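Local coordinates for protein-glutamine gamma-glutamyltransferase (Pagrus major, PDB 1G0D), which probably catalyses calcium-dependent acyl transfer from peptide-bound glutamine to primary amines such as lysine side chains, thereby cross-linking or aminating proteins, at residues T294-A299 with W329-W334; D301-L306 with A387-A392. All coordinates share one frame; numbering follows the deposited sequence.

Interaction 1: residues T294-A299 with W329-W334; sequences TNFASA and WNFHCW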
loop_
_atom_site.group_PDB
_atom_site.type_symbol
_atom_site.label_atom_id
_atom_site.label_comp_id
_atom_site.label_asym_id
_atom_site.label_seq_id
_atom_site.Cartn_x
_atom_site.Cartn_y
_atom_site.Cartn_z
ATOM N N THR A 294 -3.119 -6.356 3.629
ATOM C CA THR A 294 -1.961 -7.205 3.971
ATOM C C THR A 294 -2.342 -8.676 4.103
ATOM O O THR A 294 -3.328 -9.013 4.739
ATOM C CB THR A 294 -1.313 -6.767 5.304
ATOM O OG1 THR A 294 -0.867 -5.420 5.196
ATOM C CG2 THR A 294 -0.114 -7.560 5.591
ATOM N N ASN A 295 -1.544 -9.561 3.524
ATOM C CA ASN A 295 -1.819 -10.990 3.567
ATOM C C ASN A 295 -0.796 -11.658 4.438
ATOM O O ASN A 295 0.396 -11.425 4.245
ATOM C CB ASN A 295 -1.686 -11.547 2.168
ATOM C CG ASN A 295 -2.122 -12.973 2.072
ATOM O OD1 ASN A 295 -2.985 -13.414 2.827
ATOM N ND2 ASN A 295 -1.529 -13.719 1.136
ATOM N N PHE A 296 -1.202 -12.468 5.402
ATOM C CA PHE A 296 -0.186 -13.135 6.215
ATOM C C PHE A 296 -0.014 -14.563 5.675
ATOM O O PHE A 296 -0.984 -15.194 5.280
ATOM C CB PHE A 296 -0.582 -13.083 7.684
ATOM C CG PHE A 296 -0.462 -11.687 8.278
ATOM C CD1 PHE A 296 0.768 -11.205 8.729
ATOM C CD2 PHE A 296 -1.574 -10.852 8.376
ATOM C CE1 PHE A 296 0.897 -9.907 9.263
ATOM C CE2 PHE A 296 -1.453 -9.540 8.913
ATOM C CZ PHE A 296 -0.215 -9.077 9.355
ATOM N N ALA A 297 1.226 -15.057 5.631
ATOM C CA ALA A 297 1.523 -16.372 5.050
ATOM C C ALA A 297 1.154 -16.225 3.553
ATOM O O ALA A 297 0.181 -16.791 3.039
ATOM C CB ALA A 297 0.691 -17.484 5.739
ATOM N N SER A 298 1.958 -15.424 2.865
ATOM C CA SER A 298 1.744 -15.134 1.465
ATOM C C SER A 298 2.409 -16.037 0.465
ATOM O O SER A 298 3.614 -16.083 0.390
ATOM C CB SER A 298 2.212 -13.729 1.183
ATOM O OG SER A 298 1.103 -12.935 0.830
ATOM N N ALA A 299 1.629 -16.735 -0.338
ATOM C CA ALA A 299 2.221 -17.584 -1.363
ATOM C C ALA A 299 2.676 -16.776 -2.591
ATOM O O ALA A 299 2.350 -17.106 -3.740
ATOM C CB ALA A 299 1.247 -18.638 -1.780
ATOM N N TRP A 329 5.970 -16.008 2.367
ATOM C CA TRP A 329 6.398 -14.784 3.029
ATOM C C TRP A 329 5.687 -14.609 4.370
ATOM O O TRP A 329 4.570 -15.111 4.541
ATOM C CB TRP A 329 6.064 -13.600 2.133
ATOM C CG TRP A 329 6.848 -13.549 0.870
ATOM C CD1 TRP A 329 7.465 -14.597 0.227
ATOM C CD2 TRP A 329 7.112 -12.373 0.078
ATOM N NE1 TRP A 329 8.094 -14.137 -0.919
ATOM C CE2 TRP A 329 7.890 -12.782 -1.029
ATOM C CE3 TRP A 329 6.767 -11.017 0.198
ATOM C CZ2 TRP A 329 8.323 -11.866 -2.012
ATOM C CZ3 TRP A 329 7.200 -10.112 -0.781
ATOM C CH2 TRP A 329 7.964 -10.541 -1.865
ATOM N N ASN A 330 6.300 -13.891 5.316
ATOM C CA ASN A 330 5.652 -13.684 6.619
ATOM C C ASN A 330 4.346 -12.890 6.402
ATOM O O ASN A 330 3.345 -13.074 7.116
ATOM C CB ASN A 330 6.571 -12.921 7.572
ATOM C CG ASN A 330 7.652 -13.798 8.188
ATOM O OD1 ASN A 330 7.806 -14.977 7.836
ATOM N ND2 ASN A 330 8.416 -13.219 9.108
ATOM N N PHE A 331 4.374 -11.998 5.415
ATOM C CA PHE A 331 3.208 -11.198 5.036
ATOM C C PHE A 331 3.544 -10.563 3.714
ATOM O O PHE A 331 4.685 -10.567 3.278
ATOM C CB PHE A 331 2.857 -10.116 6.087
ATOM C CG PHE A 331 3.775 -8.917 6.077
ATOM C CD1 PHE A 331 4.870 -8.842 6.946
ATOM C CD2 PHE A 331 3.577 -7.884 5.177
ATOM C CE1 PHE A 331 5.762 -7.756 6.911
ATOM C CE2 PHE A 331 4.469 -6.784 5.131
ATOM C CZ PHE A 331 5.563 -6.722 6.000
ATOM N N HIS A 332 2.536 -10.054 3.049
ATOM C CA HIS A 332 2.751 -9.398 1.783
ATOM C C HIS A 332 1.590 -8.463 1.605
ATOM O O HIS A 332 0.447 -8.831 1.869
ATOM C CB HIS A 332 2.767 -10.394 0.635
ATOM C CG HIS A 332 2.781 -9.742 -0.711
ATOM N ND1 HIS A 332 3.642 -8.708 -1.020
ATOM C CD2 HIS A 332 2.076 -10.001 -1.841
ATOM C CE1 HIS A 332 3.470 -8.359 -2.288
ATOM N NE2 HIS A 332 2.530 -9.129 -2.807
ATOM N N CYS A 333 1.888 -7.268 1.128
ATOM C CA CYS A 333 0.905 -6.240 0.922
ATOM C C CYS A 333 0.574 -5.886 -0.536
ATOM O O CYS A 333 1.410 -5.979 -1.438
ATOM C CB CYS A 333 1.385 -4.964 1.602
ATOM S SG CYS A 333 1.791 -5.082 3.313
ATOM N N TRP A 334 -0.669 -5.482 -0.753
ATOM C CA TRP A 334 -1.109 -4.997 -2.046
ATOM C C TRP A 334 -2.203 -3.951 -1.788
ATOM O O TRP A 334 -2.394 -3.466 -0.675
ATOM C CB TRP A 334 -1.586 -6.123 -2.994
ATOM C CG TRP A 334 -2.730 -6.951 -2.527
ATOM C CD1 TRP A 334 -4.059 -6.648 -2.623
ATOM C CD2 TRP A 334 -2.661 -8.254 -1.911
ATOM N NE1 TRP A 334 -4.823 -7.680 -2.103
ATOM C CE2 TRP A 334 -3.987 -8.671 -1.660
ATOM C CE3 TRP A 334 -1.606 -9.101 -1.549
ATOM C CZ2 TRP A 334 -4.282 -9.898 -1.065
ATOM C CZ3 TRP A 334 -1.907 -10.330 -0.953
ATOM C CH2 TRP A 334 -3.238 -10.711 -0.719
#
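Asn-295 and His-332 form an antiparallel hydrogen-bonded pair: Asn-295 N gives a nearly straight bond to His-332 O (2.7 Å, 165° at the hydrogen), and His-332 N returns a more bent one to Asn-295 O. Both side chains leave on the same face of the sheet. That of Asn-295 has CG anti to the backbone N (chi1 -173°), which carries it across the indole of Trp-334 at a slant. Its CB touches Trp-334 CZ3 at 3.4 Å; CG follows, 3.8 Å from Trp-334 CH2, with the amide plane turned 60° from the indole; ND2, at the tip, lies in the plane of the indole at its edge and makes a weak hydrogen bond to Glu-393 O. With an alanine here the CB contact remains, but Glu-393 O would probably lose this amide partner and a gap would open beside Trp-334 CH2. The pairing joins strands 290-298 and 329-339 in the papain-like catalytic core, and so probably helps to place the histidine of the Cys-His-Asp triad: His-332 NE2 is hydrogen-bonded to Asp-355 OD2, and its side chain touches that of Cys-272. The face carrying Thr-294, Phe-296, Phe-331 and Cys-333 is more apolar. Thr-294 turns its methyl CG2 to Phe-331 CD2 at 3.7 Å while OG1 bonds Tyr-163 O, so the two-natured threonine serves both neighbours. Phe-296 CD1 rests against Phe-331 CB at 3.5 Å. Beyond the corner, Ser-298 and Trp-329 exchange two backbone bonds.

Interaction 2: residues D301-L306 with A387-A392; sequences DVDGNL and APFVFA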
loop_
_atom_site.group_PDB
_atom_site.type_symbol
_atom_site.label_atom_id
_atom_site.label_comp_id
_atom_site.label_asym_id
_atom_site.label_seq_id
_atom_site.Cartn_x
_atom_site.Cartn_y
_atom_site.Cartn_z
ATOM N N ASP A 301 5.884 -16.323 -3.635
ATOM C CA ASP A 301 7.017 -17.115 -4.141
ATOM C C ASP A 301 6.717 -18.181 -5.186
ATOM O O ASP A 301 7.530 -18.468 -6.059
ATOM C CB ASP A 301 7.614 -17.843 -2.955
ATOM C CG ASP A 301 6.530 -18.560 -2.117
ATOM O OD1 ASP A 301 5.891 -17.880 -1.288
ATOM O OD2 ASP A 301 6.301 -19.791 -2.283
ATOM N N VAL A 302 5.556 -18.795 -5.010
ATOM C CA VAL A 302 5.012 -19.888 -5.801
ATOM C C VAL A 302 4.862 -19.616 -7.322
ATOM O O VAL A 302 4.773 -20.536 -8.153
ATOM C CB VAL A 302 3.687 -20.288 -5.075
ATOM C CG1 VAL A 302 2.509 -20.262 -5.984
ATOM C CG2 VAL A 302 3.881 -21.600 -4.387
ATOM N N ASP A 303 4.858 -18.341 -7.697
ATOM C CA ASP A 303 4.733 -18.011 -9.100
ATOM C C ASP A 303 3.500 -18.650 -9.758
ATOM O O ASP A 303 3.579 -19.360 -10.773
ATOM C CB ASP A 303 5.981 -18.437 -9.836
ATOM C CG ASP A 303 6.149 -17.706 -11.138
ATOM O OD1 ASP A 303 6.128 -16.446 -11.114
ATOM O OD2 ASP A 303 6.293 -18.393 -12.183
ATOM N N GLY A 304 2.350 -18.405 -9.149
ATOM C CA GLY A 304 1.123 -18.901 -9.710
ATOM C C GLY A 304 0.791 -20.359 -9.618
ATOM O O GLY A 304 -0.296 -20.704 -10.029
ATOM N N ASN A 305 1.668 -21.203 -9.097
ATOM C CA ASN A 305 1.349 -22.619 -8.997
ATOM C C ASN A 305 0.593 -23.004 -7.752
ATOM O O ASN A 305 1.045 -22.778 -6.648
ATOM C CB ASN A 305 2.609 -23.430 -9.082
ATOM C CG ASN A 305 3.105 -23.497 -10.458
ATOM O OD1 ASN A 305 2.630 -24.304 -11.245
ATOM N ND2 ASN A 305 4.045 -22.617 -10.796
ATOM N N LEU A 306 -0.548 -23.640 -7.931
ATOM C CA LEU A 306 -1.390 -24.000 -6.800
ATOM C C LEU A 306 -0.927 -25.238 -6.046
ATOM O O LEU A 306 -1.490 -25.588 -5.001
ATOM C CB LEU A 306 -2.840 -24.164 -7.282
ATOM C CG LEU A 306 -3.819 -22.978 -7.367
ATOM C CD1 LEU A 306 -3.121 -21.655 -7.212
ATOM C CD2 LEU A 306 -4.534 -23.018 -8.688
ATOM N N ALA A 387 -5.642 -13.139 -12.440
ATOM C CA ALA A 387 -6.389 -13.873 -11.441
ATOM C C ALA A 387 -5.679 -15.101 -10.880
ATOM O O ALA A 387 -5.775 -15.348 -9.674
ATOM C CB ALA A 387 -7.708 -14.260 -11.995
ATOM N N PRO A 388 -4.971 -15.896 -11.733
ATOM C CA PRO A 388 -4.272 -17.100 -11.237
ATOM C C PRO A 388 -3.224 -16.779 -10.221
ATOM O O PRO A 388 -3.078 -17.477 -9.219
ATOM C CB PRO A 388 -3.659 -17.726 -12.492
ATOM C CG PRO A 388 -4.470 -17.201 -13.605
ATOM C CD PRO A 388 -4.808 -15.784 -13.199
ATOM N N PHE A 389 -2.498 -15.706 -10.477
ATOM C CA PHE A 389 -1.450 -15.290 -9.581
ATOM C C PHE A 389 -1.980 -14.791 -8.295
ATOM O O PHE A 389 -1.395 -15.075 -7.252
ATOM C CB PHE A 389 -0.594 -14.214 -10.203
ATOM C CG PHE A 389 0.371 -14.760 -11.161
ATOM C CD1 PHE A 389 -0.003 -14.980 -12.490
ATOM C CD2 PHE A 389 1.612 -15.193 -10.727
ATOM C CE1 PHE A 389 0.846 -15.640 -13.360
ATOM C CE2 PHE A 389 2.466 -15.851 -11.605
ATOM C CZ PHE A 389 2.079 -16.074 -12.915
ATOM N N VAL A 390 -3.081 -14.044 -8.354
ATOM C CA VAL A 390 -3.682 -13.502 -7.142
ATOM C C VAL A 390 -4.443 -14.572 -6.359
ATOM O O VAL A 390 -4.530 -14.511 -5.149
ATOM C CB VAL A 390 -4.622 -12.341 -7.453
ATOM C CG1 VAL A 390 -5.314 -11.876 -6.134
ATOM C CG2 VAL A 390 -3.827 -11.214 -8.146
ATOM N N PHE A 391 -4.965 -15.570 -7.053
ATOM C CA PHE A 391 -5.655 -16.658 -6.377
ATOM C C PHE A 391 -4.581 -17.530 -5.661
ATOM O O PHE A 391 -4.829 -18.074 -4.586
ATOM C CB PHE A 391 -6.434 -17.480 -7.416
ATOM C CG PHE A 391 -7.223 -18.624 -6.833
ATOM C CD1 PHE A 391 -6.628 -19.861 -6.601
ATOM C CD2 PHE A 391 -8.559 -18.473 -6.517
ATOM C CE1 PHE A 391 -7.355 -20.917 -6.066
ATOM C CE2 PHE A 391 -9.291 -19.534 -5.979
ATOM C CZ PHE A 391 -8.687 -20.746 -5.753
ATOM N N ALA A 392 -3.381 -17.648 -6.242
ATOM C CA ALA A 392 -2.308 -18.470 -5.650
ATOM C C ALA A 392 -1.788 -17.860 -4.387
ATOM O O ALA A 392 -1.530 -18.533 -3.399
ATOM C CB ALA A 392 -1.156 -18.630 -6.619
HETATM O O HOH W 1 -3.050 -20.748 -10.161
#
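Phe-389, its CG anti to the carbonyl carbon (chi1 -79°), holds its ring beside Gly-304, whose positive phi (74°) brings the bare backbone up to one ring face. Gly-304 is the third residue of a type I' beta turn from Val-302 to Asn-305, packed on the first turns of helix 387-395. A CH-pi contact results: Gly-304 CA stands 4.2 Å from the centroid of the Phe-389 ring, 28° off its normal. Glycine suits the place twice over, since it accepts this phi easily and any CB would fall only 3.0 Å from Phe-389 CE2. Asp-303 runs side by side with Phe-389; its OD1 lies 3.7 Å from Phe-389 CE2 and accepts a hydrogen bond from Leu-361 N. One helical turn after Phe-389, small Ala-392 points its CB at the loop and lets it approach closely, meeting Gly-304 CA at 3.8 Å and Leu-306 CD1 at 3.7 Å. Leu-306 CD1 also meets the edge of the Phe-391 ring, 4.0 Å from Phe-391 CD1; Phe-391 O in turn accepts a weak hydrogen bond from ND2 of Asn-395, a residue that probably binds calcium, as in relatives. One water donates to Gly-304 O at 2.8 Å and, weakly, to Pro-388 O at 3.4 Å.

In the fold
Interaction 1 lies in the buried catalytic core, whereas interaction 2, whose centre is about 13 Å from that of interaction 1, is partly exposed. Their chemistry follows: strand pairing gives 294-299 and 329-334 direct backbone hydrogen bonds and a fixed register, while the turn and the helix meet through apolar carbons, a ring face and a bridging water. The chain links them, since 301-306 follows almost directly on 294-299 and leads to strand 307-312 of another sheet. Helix 387-395 also serves both, because Ala-392 packs on the turn, while Glu-393 lies against the side chains of His-332 and Trp-334, and Val-394 against that of Asn-295. The two contacts touch where Ala-299 CB comes 3.2 Å from Ala-392 O.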